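Local structure of putative isomerase YbhH (Escherichia coli, 6OTV) at residues F18-H23 against G101-E106; Q30-L35 against Q85-T90; A284-C289 against V319-E324. The protein probably acts as an isomerase of the PrpF type, though its substrate and reaction are not established. All coordinates share one frame; numbering follows the deposited sequence. Where two conformers were deposited one is given.

Interaction 1: residues F18-H23 against G101-E106. With EDO (1,2-ethanediol), chain L.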
ATOM      1  N   PHE A  18      -0.852 -24.794   5.575  1.00 28.22           N
ATOM      2  CA  PHE A  18      -0.097 -23.584   5.291  1.00 27.74           C
ATOM      3  C   PHE A  18       1.284 -24.006   4.801  1.00 26.12           C
ATOM      4  O   PHE A  18       2.012 -24.712   5.509  1.00 25.99           O
ATOM      5  CB  PHE A  18      -0.016 -22.687   6.527  1.00 27.52           C
ATOM      6  CG  PHE A  18      -1.291 -21.927   6.805  1.00 29.98           C
ATOM      7  CD1 PHE A  18      -2.421 -22.584   7.264  1.00 29.21           C
ATOM      8  CD2 PHE A  18      -1.357 -20.556   6.598  1.00 30.99           C
ATOM      9  CE1 PHE A  18      -3.595 -21.891   7.513  1.00 33.64           C
ATOM     10  CE2 PHE A  18      -2.526 -19.856   6.846  1.00 31.34           C
ATOM     11  CZ  PHE A  18      -3.648 -20.524   7.303  1.00 35.34           C
ATOM     12  N   LEU A  19       1.625 -23.593   3.583  1.00 24.50           N
ATOM     13  CA  LEU A  19       2.816 -24.057   2.891  1.00 25.10           C
ATOM     14  C   LEU A  19       3.636 -22.868   2.418  1.00 31.35           C
ATOM     15  O   LEU A  19       3.094 -21.804   2.106  1.00 27.45           O
ATOM     16  CB  LEU A  19       2.450 -24.934   1.684  1.00 31.10           C
ATOM     17  CG  LEU A  19       1.541 -26.135   1.958  1.00 38.44           C
ATOM     18  CD1 LEU A  19       1.028 -26.732   0.657  1.00 35.38           C
ATOM     19  CD2 LEU A  19       2.282 -27.182   2.778  1.00 37.72           C
ATOM     20  N   LEU A  20       4.950 -23.058   2.371  1.00 32.39           N
ATOM     21  CA  LEU A  20       5.847 -22.099   1.744  1.00 30.21           C
ATOM     22  C   LEU A  20       5.947 -22.403   0.258  1.00 34.13           C
ATOM     23  O   LEU A  20       6.094 -23.562  -0.141  1.00 34.45           O
ATOM     24  CB  LEU A  20       7.236 -22.152   2.380  1.00 27.38           C
ATOM     25  CG  LEU A  20       7.357 -21.685   3.829  1.00 33.96           C
ATOM     26  CD1 LEU A  20       8.732 -22.034   4.373  1.00 31.86           C
ATOM     27  CD2 LEU A  20       7.110 -20.190   3.923  1.00 27.58           C
ATOM     28  N   ALA A  21       5.870 -21.354  -0.564  1.00 39.88           N
ATOM     29  CA  ALA A  21       5.931 -21.538  -2.009  1.00 38.08           C
ATOM     30  C   ALA A  21       7.245 -22.161  -2.461  1.00 36.11           C
ATOM     31  O   ALA A  21       7.288 -22.771  -3.536  1.00 43.97           O
ATOM     32  CB  ALA A  21       5.705 -20.201  -2.717  1.00 35.54           C
ATOM     33  N   GLU A  22       8.312 -22.025  -1.666  1.00 39.00           N
ATOM     34  CA  GLU A  22       9.581 -22.676  -1.984  1.00 43.14           C
ATOM     35  C   GLU A  22       9.406 -24.173  -2.196  1.00 39.95           C
ATOM     36  O   GLU A  22      10.073 -24.770  -3.047  1.00 40.59           O
ATOM     37  CB  GLU A  22      10.593 -22.447  -0.862  1.00 44.89           C
ATOM     38  CG  GLU A  22      11.298 -21.119  -0.865  1.00 60.26           C
ATOM     39  CD  GLU A  22      12.165 -20.951   0.368  1.00 75.11           C
ATOM     40  OE1 GLU A  22      12.051 -21.793   1.287  1.00 68.70           O
ATOM     41  OE2 GLU A  22      12.959 -19.987   0.419  1.00 84.81           O
ATOM     42  N   HIS A  23       8.526 -24.797  -1.418  1.00 34.11           N
ATOM     43  CA  HIS A  23       8.426 -26.247  -1.355  1.00 33.95           C
ATOM     44  C   HIS A  23       7.478 -26.826  -2.395  1.00 34.23           C
ATOM     45  O   HIS A  23       7.175 -28.022  -2.340  1.00 41.86           O
ATOM     46  CB  HIS A  23       7.995 -26.668   0.049  1.00 32.75           C
ATOM     47  CG  HIS A  23       8.951 -26.239   1.118  1.00 38.52           C
ATOM     48  ND1 HIS A  23       8.547 -25.916   2.396  1.00 37.46           N
ATOM     49  CD2 HIS A  23      10.296 -26.079   1.096  1.00 35.91           C
ATOM     50  CE1 HIS A  23       9.602 -25.575   3.115  1.00 35.81           C
ATOM     51  NE2 HIS A  23      10.675 -25.667   2.350  1.00 39.51           N
ATOM     52  N   GLY A 101      -0.472 -14.083   8.715  1.00 24.75           N
ATOM     53  CA  GLY A 101       0.484 -13.238   9.418  1.00 24.93           C
ATOM     54  C   GLY A 101       1.291 -13.998  10.453  1.00 33.39           C
ATOM     55  O   GLY A 101       2.518 -13.871  10.518  1.00 30.76           O
ATOM     56  N   ALA A 102       0.613 -14.799  11.278  1.00 33.07           N
ATOM     57  CA  ALA A 102       1.314 -15.587  12.286  1.00 32.57           C
ATOM     58  C   ALA A 102       2.229 -16.618  11.641  1.00 32.18           C
ATOM     59  O   ALA A 102       3.324 -16.892  12.147  1.00 32.49           O
ATOM     60  CB  ALA A 102       0.308 -16.269  13.215  1.00 26.60           C
ATOM     61  N   PHE A 103       1.797 -17.202  10.522  1.00 32.46           N
ATOM     62  CA  PHE A 103       2.636 -18.170   9.827  1.00 31.40           C
ATOM     63  C   PHE A 103       3.881 -17.504   9.254  1.00 33.28           C
ATOM     64  O   PHE A 103       4.975 -18.079   9.292  1.00 35.27           O
ATOM     65  CB  PHE A 103       1.831 -18.860   8.727  1.00 33.92           C
ATOM     66  CG  PHE A 103       2.610 -19.884   7.952  1.00 32.05           C
ATOM     67  CD1 PHE A 103       2.732 -21.183   8.422  1.00 36.68           C
ATOM     68  CD2 PHE A 103       3.211 -19.553   6.748  1.00 35.53           C
ATOM     69  CE1 PHE A 103       3.449 -22.132   7.707  1.00 35.96           C
ATOM     70  CE2 PHE A 103       3.928 -20.497   6.028  1.00 39.43           C
ATOM     71  CZ  PHE A 103       4.044 -21.788   6.510  1.00 34.44           C
ATOM     72  N   ALA A 104       3.735 -16.288   8.722  1.00 32.71           N
ATOM     73  CA  ALA A 104       4.880 -15.591   8.149  1.00 32.44           C
ATOM     74  C   ALA A 104       5.910 -15.247   9.217  1.00 37.69           C
ATOM     75  O   ALA A 104       7.119 -15.308   8.965  1.00 31.38           O
ATOM     76  CB  ALA A 104       4.417 -14.329   7.423  1.00 32.24           C
ATOM     77  N   ILE A 105       5.450 -14.893  10.418  1.00 33.66           N
ATOM     78  CA  ILE A 105       6.375 -14.554  11.495  1.00 27.18           C
ATOM     79  C   ILE A 105       7.097 -15.800  11.995  1.00 35.17           C
ATOM     80  O   ILE A 105       8.316 -15.783  12.207  1.00 35.28           O
ATOM     81  CB  ILE A 105       5.626 -13.833  12.629  1.00 33.02           C
ATOM     82  CG1 ILE A 105       5.014 -12.527  12.114  1.00 31.06           C
ATOM     83  CG2 ILE A 105       6.561 -13.565  13.797  1.00 30.47           C
ATOM     84  CD1 ILE A 105       3.971 -11.929  13.032  1.00 30.18           C
ATOM     85  N   GLU A 106       6.367 -16.902  12.184  1.00 31.38           N
ATOM     86  CA  GLU A 106       6.999 -18.120  12.681  1.00 32.86           C
ATOM     87  C   GLU A 106       8.004 -18.702  11.693  1.00 35.31           C
ATOM     88  O   GLU A 106       8.917 -19.422  12.113  1.00 36.02           O
ATOM     89  CB  GLU A 106       5.941 -19.172  13.020  1.00 34.05           C
ATOM     90  CG  GLU A 106       5.057 -18.808  14.202  1.00 36.08           C
ATOM     91  CD  GLU A 106       4.361 -20.017  14.793  1.00 44.89           C
ATOM     92  OE1 GLU A 106       5.061 -20.920  15.296  1.00 48.84           O
ATOM     93  OE2 GLU A 106       3.115 -20.076  14.743  1.00 52.36           O
TER
HETATM   94  C1  EDO L 410       9.944 -17.807   0.892  1.00 44.25           C
HETATM   95  O1  EDO L 410       9.410 -16.661   0.215  1.00 37.80           O
HETATM   96  C2  EDO L 410       8.949 -18.960   0.825  1.00 49.52           C
HETATM   97  O2  EDO L 410       8.664 -19.280  -0.542  1.00 44.85           O
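The F103 ring has F18 CB over one face. The CH-pi contact is 3.9 Å from F18 CB to the ring centroid of F103. CB sits off-centre over the CD1-CE1 side of the ring, with F18 CB 3.7 Å from F103 CD1. The backbone of F18 also borders the F103 ring, with F18 O 3.7 Å from F103 CZ. At the far end of the ring, L20 CD2 comes in obliquely, 3.8 Å from F103 CE2. The F18 ring is met more loosely and obliquely by F103 CB, 4.2 Å from F18 CD2. The two rings do not stack. Their centroids are 5.8 Å apart and their planes are inclined at 42°. The two side chains slide past each other in opposite directions. F103 can reach the strand because its CG is anti to the backbone N (chi1 -180°), which carries the ring away from the helix.

Helix 94-106 is probably the central helix of one half of a diaminopimelate epimerase-like fold, in which strands curl round a helix. Strand 14-20 is one of the strands beside it. The axes of strand 18-20 and helix 101-106 come within 10.0 Å at 43°. V7 of strand 3-11 and I63 of strand 59-65 also touch F103, so three neighbouring strands contribute to its surroundings. F18 in turn touches M9 and A61. L19 has its CB directed away from the helix and packs on L35 and I38 of helix 28-39.

Past the strand, E22 N makes a weak hydrogen bond of 3.0 Å to O2 of a 1,2-ethanediol, probably from the crystallisation liquor. R65 N binds the same diol.

Interaction 2: residues Q30-L35 against Q85-T90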
ATOM      1  N   GLN A  30       1.394 -29.978 -11.651  1.00 43.75           N
ATOM      2  CA  GLN A  30       2.076 -30.742 -10.612  1.00 41.19           C
ATOM      3  C   GLN A  30       1.786 -30.171  -9.229  1.00 39.86           C
ATOM      4  O   GLN A  30       1.604 -30.924  -8.264  1.00 36.84           O
ATOM      5  CB  GLN A  30       3.581 -30.767 -10.876  1.00 48.65           C
ATOM      6  CG  GLN A  30       3.965 -31.453 -12.170  1.00 65.28           C
ATOM      7  CD  GLN A  30       3.528 -32.905 -12.204  1.00 83.05           C
ATOM      8  OE1 GLN A  30       3.584 -33.605 -11.192  1.00 87.96           O
ATOM      9  NE2 GLN A  30       3.083 -33.363 -13.370  1.00 86.56           N
ATOM     10  N   ARG A  31       1.744 -28.841  -9.114  1.00 35.40           N
ATOM     11  CA  ARG A  31       1.429 -28.219  -7.833  1.00 37.40           C
ATOM     12  C   ARG A  31       0.050 -28.640  -7.344  1.00 42.12           C
ATOM     13  O   ARG A  31      -0.119 -28.996  -6.172  1.00 41.34           O
ATOM     14  CB  ARG A  31       1.517 -26.696  -7.952  1.00 33.83           C
ATOM     15  CG  ARG A  31       1.099 -25.946  -6.695  1.00 38.89           C
ATOM     16  CD  ARG A  31       1.072 -24.437  -6.916  1.00 50.09           C
ATOM     17  NE  ARG A  31       0.134 -24.038  -7.964  1.00 68.72           N
ATOM     18  CZ  ARG A  31      -1.172 -23.858  -7.776  1.00 75.27           C
ATOM     19  NH1 ARG A  31      -1.707 -24.047  -6.577  1.00 75.41           N
ATOM     20  NH2 ARG A  31      -1.948 -23.490  -8.788  1.00 72.82           N
ATOM     21  N   ASP A  32      -0.944 -28.622  -8.236  1.00 41.79           N
ATOM     22  CA  ASP A  32      -2.299 -28.993  -7.842  1.00 40.76           C
ATOM     23  C   ASP A  32      -2.381 -30.456  -7.430  1.00 34.83           C
ATOM     24  O   ASP A  32      -3.109 -30.802  -6.492  1.00 32.94           O
ATOM     25  CB  ASP A  32      -3.275 -28.699  -8.981  1.00 45.73           C
ATOM     26  CG  ASP A  32      -3.565 -27.219  -9.129  1.00 50.66           C
ATOM     27  OD1 ASP A  32      -3.052 -26.426  -8.310  1.00 53.68           O
ATOM     28  OD2 ASP A  32      -4.308 -26.851 -10.062  1.00 54.84           O
ATOM     29  N   LYS A  33      -1.649 -31.337  -8.120  1.00 32.59           N
ATOM     30  CA  LYS A  33      -1.623 -32.739  -7.717  1.00 40.38           C
ATOM     31  C   LYS A  33      -1.088 -32.894  -6.297  1.00 37.77           C
ATOM     32  O   LYS A  33      -1.598 -33.703  -5.515  1.00 37.69           O
ATOM     33  CB  LYS A  33      -0.783 -33.559  -8.696  1.00 48.48           C
ATOM     34  CG  LYS A  33      -1.501 -33.937  -9.981  1.00 59.20           C
ATOM     35  CD  LYS A  33      -0.686 -34.942 -10.784  1.00 69.88           C
ATOM     36  CE  LYS A  33      -1.463 -35.466 -11.984  1.00 78.83           C
ATOM     37  NZ  LYS A  33      -1.809 -34.383 -12.946  1.00 83.85           N
ATOM     38  N   ILE A  34      -0.065 -32.115  -5.944  1.00 33.14           N
ATOM     39  CA  ILE A  34       0.480 -32.179  -4.593  1.00 32.69           C
ATOM     40  C   ILE A  34      -0.550 -31.701  -3.579  1.00 36.09           C
ATOM     41  O   ILE A  34      -0.723 -32.310  -2.518  1.00 32.02           O
ATOM     42  CB  ILE A  34       1.786 -31.369  -4.517  1.00 36.74           C
ATOM     43  CG1 ILE A  34       2.869 -32.056  -5.350  1.00 36.25           C
ATOM     44  CG2 ILE A  34       2.232 -31.186  -3.072  1.00 31.74           C
ATOM     45  CD1 ILE A  34       4.135 -31.259  -5.487  1.00 30.93           C
ATOM     46  N   LEU A  35      -1.263 -30.615  -3.896  1.00 27.74           N
ATOM     47  CA  LEU A  35      -2.267 -30.098  -2.973  1.00 31.22           C
ATOM     48  C   LEU A  35      -3.376 -31.115  -2.738  1.00 32.12           C
ATOM     49  O   LEU A  35      -3.852 -31.274  -1.607  1.00 31.58           O
ATOM     50  CB  LEU A  35      -2.843 -28.784  -3.503  1.00 33.60           C
ATOM     51  CG  LEU A  35      -1.850 -27.639  -3.708  1.00 35.02           C
ATOM     52  CD1 LEU A  35      -2.579 -26.344  -4.046  1.00 28.92           C
ATOM     53  CD2 LEU A  35      -0.976 -27.460  -2.476  1.00 30.01           C
ATOM     54  N   GLN A  85     -11.175 -34.928  -7.393  1.00 40.96           N
ATOM     55  CA  GLN A  85      -9.795 -34.447  -7.414  1.00 39.29           C
ATOM     56  C   GLN A  85      -9.728 -33.189  -8.269  1.00 40.69           C
ATOM     57  O   GLN A  85      -9.464 -33.234  -9.471  1.00 46.03           O
ATOM     58  CB  GLN A  85      -8.858 -35.535  -7.926  1.00 38.18           C
ATOM     59  CG  GLN A  85      -8.785 -36.758  -7.013  1.00 37.03           C
ATOM     60  CD  GLN A  85      -7.792 -37.796  -7.498  1.00 41.29           C
ATOM     61  OE1 GLN A  85      -7.970 -38.396  -8.557  1.00 47.99           O
ATOM     62  NE2 GLN A  85      -6.735 -38.011  -6.724  1.00 45.61           N
ATOM     63  N   ARG A  86      -9.967 -32.046  -7.631  1.00 39.77           N
ATOM     64  CA  ARG A  86      -9.951 -30.761  -8.309  1.00 40.35           C
ATOM     65  C   ARG A  86      -9.430 -29.709  -7.342  1.00 36.69           C
ATOM     66  O   ARG A  86      -9.576 -29.840  -6.123  1.00 34.78           O
ATOM     67  CB  ARG A  86     -11.348 -30.379  -8.825  1.00 38.80           C
ATOM     68  CG  ARG A  86     -11.347 -29.282  -9.882  1.00 45.80           C
ATOM     69  CD  ARG A  86     -12.743 -29.010 -10.442  1.00 46.54           C
ATOM     70  NE  ARG A  86     -13.525 -28.114  -9.594  1.00 53.94           N
ATOM     71  CZ  ARG A  86     -14.560 -28.497  -8.853  1.00 52.96           C
ATOM     72  NH1 ARG A  86     -14.945 -29.765  -8.859  1.00 51.42           N
ATOM     73  NH2 ARG A  86     -15.215 -27.613  -8.112  1.00 48.81           N
ATOM     74  N   VAL A  87      -8.811 -28.669  -7.893  1.00 39.98           N
ATOM     75  CA  VAL A  87      -8.335 -27.528  -7.121  1.00 40.60           C
ATOM     76  C   VAL A  87      -8.945 -26.266  -7.713  1.00 39.42           C
ATOM     77  O   VAL A  87      -8.950 -26.088  -8.936  1.00 41.91           O
ATOM     78  CB  VAL A  87      -6.797 -27.443  -7.111  1.00 38.04           C
ATOM     79  CG1 VAL A  87      -6.338 -26.175  -6.404  1.00 39.87           C
ATOM     80  CG2 VAL A  87      -6.203 -28.670  -6.435  1.00 34.82           C
ATOM     81  N   ASP A  88      -9.458 -25.396  -6.846  1.00 36.92           N
ATOM     82  CA  ASP A  88     -10.044 -24.123  -7.243  1.00 36.95           C
ATOM     83  C   ASP A  88      -9.298 -22.997  -6.541  1.00 38.88           C
ATOM     84  O   ASP A  88      -9.183 -22.996  -5.311  1.00 43.48           O
ATOM     85  CB  ASP A  88     -11.536 -24.076  -6.896  1.00 41.24           C
ATOM     86  CG  ASP A  88     -12.213 -22.796  -7.366  1.00 54.62           C
ATOM     87  OD1 ASP A  88     -11.588 -22.008  -8.108  1.00 56.46           O
ATOM     88  OD2 ASP A  88     -13.382 -22.583  -6.985  1.00 63.81           O
ATOM     89  N   THR A  89      -8.799 -22.040  -7.324  1.00 36.60           N
ATOM     90  CA  THR A  89      -8.033 -20.914  -6.803  1.00 35.59           C
ATOM     91  C   THR A  89      -8.712 -19.579  -7.101  1.00 39.27           C
ATOM     92  O   THR A  89      -8.049 -18.543  -7.186  1.00 47.64           O
ATOM     93  CB  THR A  89      -6.611 -20.922  -7.368  1.00 43.37           C
ATOM     94  OG1 THR A  89      -6.663 -20.857  -8.798  1.00 46.14           O
ATOM     95  CG2 THR A  89      -5.876 -22.190  -6.947  1.00 42.34           C
ATOM     96  N   THR A  90     -10.043 -19.584  -7.250  1.00 41.39           N
ATOM     97  CA  THR A  90     -10.741 -18.337  -7.575  1.00 57.08           C
ATOM     98  C   THR A  90     -10.816 -17.388  -6.386  1.00 67.01           C
ATOM     99  O   THR A  90     -10.292 -16.263  -6.482  1.00 63.20           O
ATOM    100  CB  THR A  90     -12.125 -18.644  -8.155  1.00 59.11           C
ATOM    101  OG1 THR A  90     -11.978 -19.354  -9.389  1.00 53.10           O
ATOM    102  CG2 THR A  90     -12.895 -17.360  -8.407  1.00 62.25           C
TER
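Helix 28-39 lies against the strands of the N-terminal half, and here D32 and L35 of this helix meet V87 of the short strand 87-88. That strand pairs antiparallel with strand 73-80. The fold is probably that of diaminopimelate epimerase relatives, with this helix on the face of the strands that does not carry helix 94-106.

The isopropyl group of V87 lies over one face of the D32 carboxylate, with V87 CB 3.8 Å from D32 CG. CG1 leans toward the acid oxygen, with V87 CG1 3.8 Å from D32 OD1. CG2 leans toward the helix carbonyl, with V87 CG2 3.8 Å from D32 O. CG1 is anti to the backbone N of V87 (chi1 175°), and CG2 is beside that N, which splits the two methyls between the acid and the helix carbonyl. One turn further on, L35 CD1 is a looser neighbour, 4.4 Å from V87 CG1. A78 of strand 73-80 touches both L35 and V87, and M36 of the helix also touches V87.

The acid has a charged partner in its own helix. R31 NH2 is 3.2 Å from D32 OD1. That oxygen sits off the flat of the guanidinium, so the salt bridge is electrostatic and not a directed N-H bond.

On the strand side, D88 has its CB directed away from the helix. Its OD1 accepts from T90 N at 3.0 Å (146° at the hydrogen), an Asx turn. T90 OG1 gives a second bond to the same oxygen, on its syn lone pair. T90 N comes from above the carboxylate plane.

No hydrogen bond crosses between the segments. The link is van der Waals packing of a valine on a carboxylate, and the nearby R31 would probably help to keep that carboxylate ionised.

Interaction 3: residues A284-C289 against V319-E324. With EDO (1,2-ethanediol), chain O.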
ATOM      1  N   ALA A 284     -18.748  -5.798   1.712  1.00 28.44           N
ATOM      2  CA  ALA A 284     -19.638  -5.111   0.781  1.00 34.85           C
ATOM      3  C   ALA A 284     -20.949  -4.719   1.453  1.00 36.24           C
ATOM      4  O   ALA A 284     -21.417  -3.583   1.308  1.00 39.39           O
ATOM      5  CB  ALA A 284     -19.898  -5.994  -0.440  1.00 30.04           C
ATOM      6  N   ILE A 285     -21.556  -5.649   2.193  1.00 28.03           N
ATOM      7  CA  ILE A 285     -22.850  -5.387   2.819  1.00 27.43           C
ATOM      8  C   ILE A 285     -22.721  -4.310   3.890  1.00 28.51           C
ATOM      9  O   ILE A 285     -23.537  -3.384   3.962  1.00 32.25           O
ATOM     10  CB  ILE A 285     -23.433  -6.685   3.399  1.00 28.26           C
ATOM     11  CG1 ILE A 285     -23.651  -7.703   2.284  1.00 31.33           C
ATOM     12  CG2 ILE A 285     -24.734  -6.400   4.132  1.00 29.73           C
ATOM     13  CD1 ILE A 285     -23.655  -9.127   2.768  1.00 41.62           C
ATOM     14  N   SER A 286     -21.701  -4.420   4.746  1.00 26.30           N
ATOM     15  CA  SER A 286     -21.505  -3.409   5.780  1.00 26.19           C
ATOM     16  C   SER A 286     -21.249  -2.038   5.166  1.00 32.40           C
ATOM     17  O   SER A 286     -21.688  -1.015   5.706  1.00 34.10           O
ATOM     18  CB  SER A 286     -20.353  -3.815   6.701  1.00 30.60           C
ATOM     19  OG  SER A 286     -19.133  -3.895   5.983  1.00 40.81           O
ATOM     20  N   SER A 287     -20.547  -1.998   4.027  1.00 27.64           N
ATOM     21  CA  SER A 287     -20.294  -0.729   3.350  1.00 33.45           C
ATOM     22  C   SER A 287     -21.590  -0.085   2.878  1.00 34.82           C
ATOM     23  O   SER A 287     -21.784   1.126   3.037  1.00 39.37           O
ATOM     24  CB  SER A 287     -19.346  -0.939   2.170  1.00 37.36           C
ATOM     25  OG  SER A 287     -18.079  -1.388   2.609  1.00 34.97           O
ATOM     26  N   SER A 288     -22.488  -0.877   2.288  1.00 31.64           N
ATOM     27  CA  SER A 288     -23.767  -0.328   1.849  1.00 35.97           C
ATOM     28  C   SER A 288     -24.577   0.208   3.020  1.00 32.09           C
ATOM     29  O   SER A 288     -25.371   1.137   2.847  1.00 37.61           O
ATOM     30  CB  SER A 288     -24.567  -1.386   1.093  1.00 35.40           C
ATOM     31  OG  SER A 288     -24.993  -2.420   1.963  1.00 38.40           O
ATOM     32  N   CYS A 289     -24.388  -0.354   4.218  1.00 29.94           N
ATOM     33  CA  CYS A 289     -25.063   0.188   5.394  1.00 34.77           C
ATOM     34  C   CYS A 289     -24.570   1.588   5.732  1.00 36.99           C
ATOM     35  O   CYS A 289     -25.343   2.410   6.238  1.00 41.41           O
ATOM     36  CB  CYS A 289     -24.867  -0.733   6.599  1.00 35.85           C
ATOM     37  SG  CYS A 289     -25.693  -2.334   6.481  1.00 31.92           S
ATOM     38  N   VAL A 319     -18.048  -6.193  11.598  1.00 27.32           N
ATOM     39  CA  VAL A 319     -17.191  -5.462  10.673  1.00 26.60           C
ATOM     40  C   VAL A 319     -17.055  -4.040  11.196  1.00 30.47           C
ATOM     41  O   VAL A 319     -18.062  -3.365  11.436  1.00 31.47           O
ATOM     42  CB  VAL A 319     -17.747  -5.453   9.239  1.00 28.32           C
ATOM     43  CG1 VAL A 319     -16.776  -4.739   8.300  1.00 26.22           C
ATOM     44  CG2 VAL A 319     -18.023  -6.868   8.755  1.00 25.58           C
ATOM     45  N   HIS A 320     -15.817  -3.599  11.393  0.52 29.05           N
ATOM     46  CA  HIS A 320     -15.544  -2.230  11.807  0.52 30.05           C
ATOM     47  C   HIS A 320     -15.275  -1.388  10.568  0.52 30.92           C
ATOM     48  O   HIS A 320     -14.372  -1.699   9.783  0.52 35.45           O
ATOM     49  CB  HIS A 320     -14.357  -2.167  12.768  0.52 31.47           C
ATOM     50  CG  HIS A 320     -14.081  -0.790  13.289  0.52 38.19           C
ATOM     51  ND1 HIS A 320     -13.077   0.010  12.787  0.52 40.58           N
ATOM     52  CD2 HIS A 320     -14.690  -0.065  14.258  0.52 40.50           C
ATOM     53  CE1 HIS A 320     -13.073   1.164  13.430  0.52 38.25           C
ATOM     54  NE2 HIS A 320     -14.042   1.144  14.327  0.52 31.57           N
ATOM     55  N   LEU A 321     -16.066  -0.339  10.389  1.00 31.44           N
ATOM     56  CA  LEU A 321     -15.903   0.595   9.287  1.00 30.87           C
ATOM     57  C   LEU A 321     -15.300   1.902   9.786  1.00 42.65           C
ATOM     58  O   LEU A 321     -15.408   2.258  10.963  1.00 49.76           O
ATOM     59  CB  LEU A 321     -17.242   0.868   8.597  1.00 32.54           C
ATOM     60  CG  LEU A 321     -17.779  -0.235   7.688  1.00 42.59           C
ATOM     61  CD1 LEU A 321     -18.928   0.298   6.856  1.00 45.77           C
ATOM     62  CD2 LEU A 321     -16.678  -0.767   6.790  1.00 40.75           C
ATOM     63  N   SER A 322     -14.668   2.621   8.863  1.00 40.97           N
ATOM     64  CA  SER A 322     -13.939   3.842   9.174  1.00 34.84           C
ATOM     65  C   SER A 322     -13.651   4.569   7.870  1.00 45.07           C
ATOM     66  O   SER A 322     -13.428   3.939   6.833  1.00 43.83           O
ATOM     67  CB  SER A 322     -12.636   3.531   9.921  1.00 42.16           C
ATOM     68  OG  SER A 322     -11.725   4.612   9.846  1.00 64.19           O
ATOM     69  N   ASN A 323     -13.658   5.899   7.930  1.00 46.20           N
ATOM     70  CA  ASN A 323     -13.397   6.690   6.730  1.00 47.24           C
ATOM     71  C   ASN A 323     -12.842   8.044   7.150  1.00 46.97           C
ATOM     72  O   ASN A 323     -13.546   8.827   7.794  1.00 54.85           O
ATOM     73  CB  ASN A 323     -14.670   6.846   5.902  1.00 43.03           C
ATOM     74  CG  ASN A 323     -14.389   7.299   4.480  1.00 51.53           C
ATOM     75  OD1 ASN A 323     -13.347   7.892   4.198  1.00 51.55           O
ATOM     76  ND2 ASN A 323     -15.322   7.021   3.576  1.00 51.05           N
ATOM     77  N   GLU A 324     -11.589   8.316   6.786  1.00 47.57           N
ATOM     78  CA  GLU A 324     -10.979   9.618   7.026  1.00 50.09           C
ATOM     79  C   GLU A 324     -11.139  10.571   5.852  1.00 53.47           C
ATOM     80  O   GLU A 324     -10.746  11.737   5.965  1.00 65.89           O
ATOM     81  CB  GLU A 324      -9.488   9.465   7.342  1.00 56.15           C
ATOM     82  CG  GLU A 324      -9.196   8.804   8.676  1.00 62.34           C
ATOM     83  CD  GLU A 324      -9.297   9.766   9.842  1.00 71.16           C
ATOM     84  OE1 GLU A 324      -9.541  10.970   9.607  1.00 76.16           O
ATOM     85  OE2 GLU A 324      -9.124   9.319  10.996  1.00 70.63           O
TER
HETATM   86  C1  EDO O 413      -8.818   6.263   5.607  1.00 46.36           C
HETATM   87  O1  EDO O 413     -10.083   6.596   5.021  1.00 36.53           O
HETATM   88  C2  EDO O 413      -8.947   5.050   6.524  1.00 42.36           C
HETATM   89  O2  EDO O 413      -9.731   5.387   7.675  1.00 47.38           O
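S286 packs on V319 where helix 279-290 meets strand 315-322. The helix is probably the central one in the second half of a diaminopimelate epimerase-like fold, with strands curled about it. The local axes approach to 9.2 Å at 47°.

From the helix, S286 CB points at the strand. It lies 4.0 Å from V319 CB and equally far from V319 CG1. The hydroxyl is closer, with S286 OG 3.4 Å from V319 CG1. OG lies between the backbone N and the carbonyl carbon (chi1 62°). This keeps it near its own helix, where its one proton is shared between, or alternates between, A282 O and I283 O. The polar tip thus has its partners in the helix although it is buried against a valine methyl. I308 and I310 of strand 306-312 also touch S286.

L321, two residues on, covers the next part of the helix. Its CD1 meets the backbone, 3.3 Å from S286 O and 3.9 Å from S287 CA. Its CD2 faces the hydroxyls more loosely, at 4.1 Å from S286 OG. S287 OG is likewise hydrogen-bonded within the helix, to I283 O. A333 of strand 332-344 touches both V319 and L321.

Beyond the strand, a 1,2-ethanediol, probably from the crystallisation liquor, is hydrogen-bonded to S322 OG, E324 N and T330 O. On the helix, S288 has its CB directed away from the strand. Its OG gives a hydrogen bond of 2.7 Å to I285 O, tilted 21° from the carbonyl plane, and C289 N donates to that same oxygen.

Interactions 1 and 2 are neighbours in the N-terminal half. Their centres are 18 Å apart, and they touch where L19 CD1 packs 3.8 Å from L35 CD2. F18 CB points to helix 94-106 and L19 CB away, onto helix 28-39, so strand 14-20 lies between them. Interaction 3 joins the probably equivalent helix of the other half to a different strand of its surround. Its centre is 30 Å from that of interaction 1 and 34 Å from that of interaction 2 (nearest atoms about 19 Å and about 15 Å). In relatives of this fold the active site lies between the two halves. No substrate is bound, and the ethanediols, probably from the crystallisation liquor, are no evidence for a site.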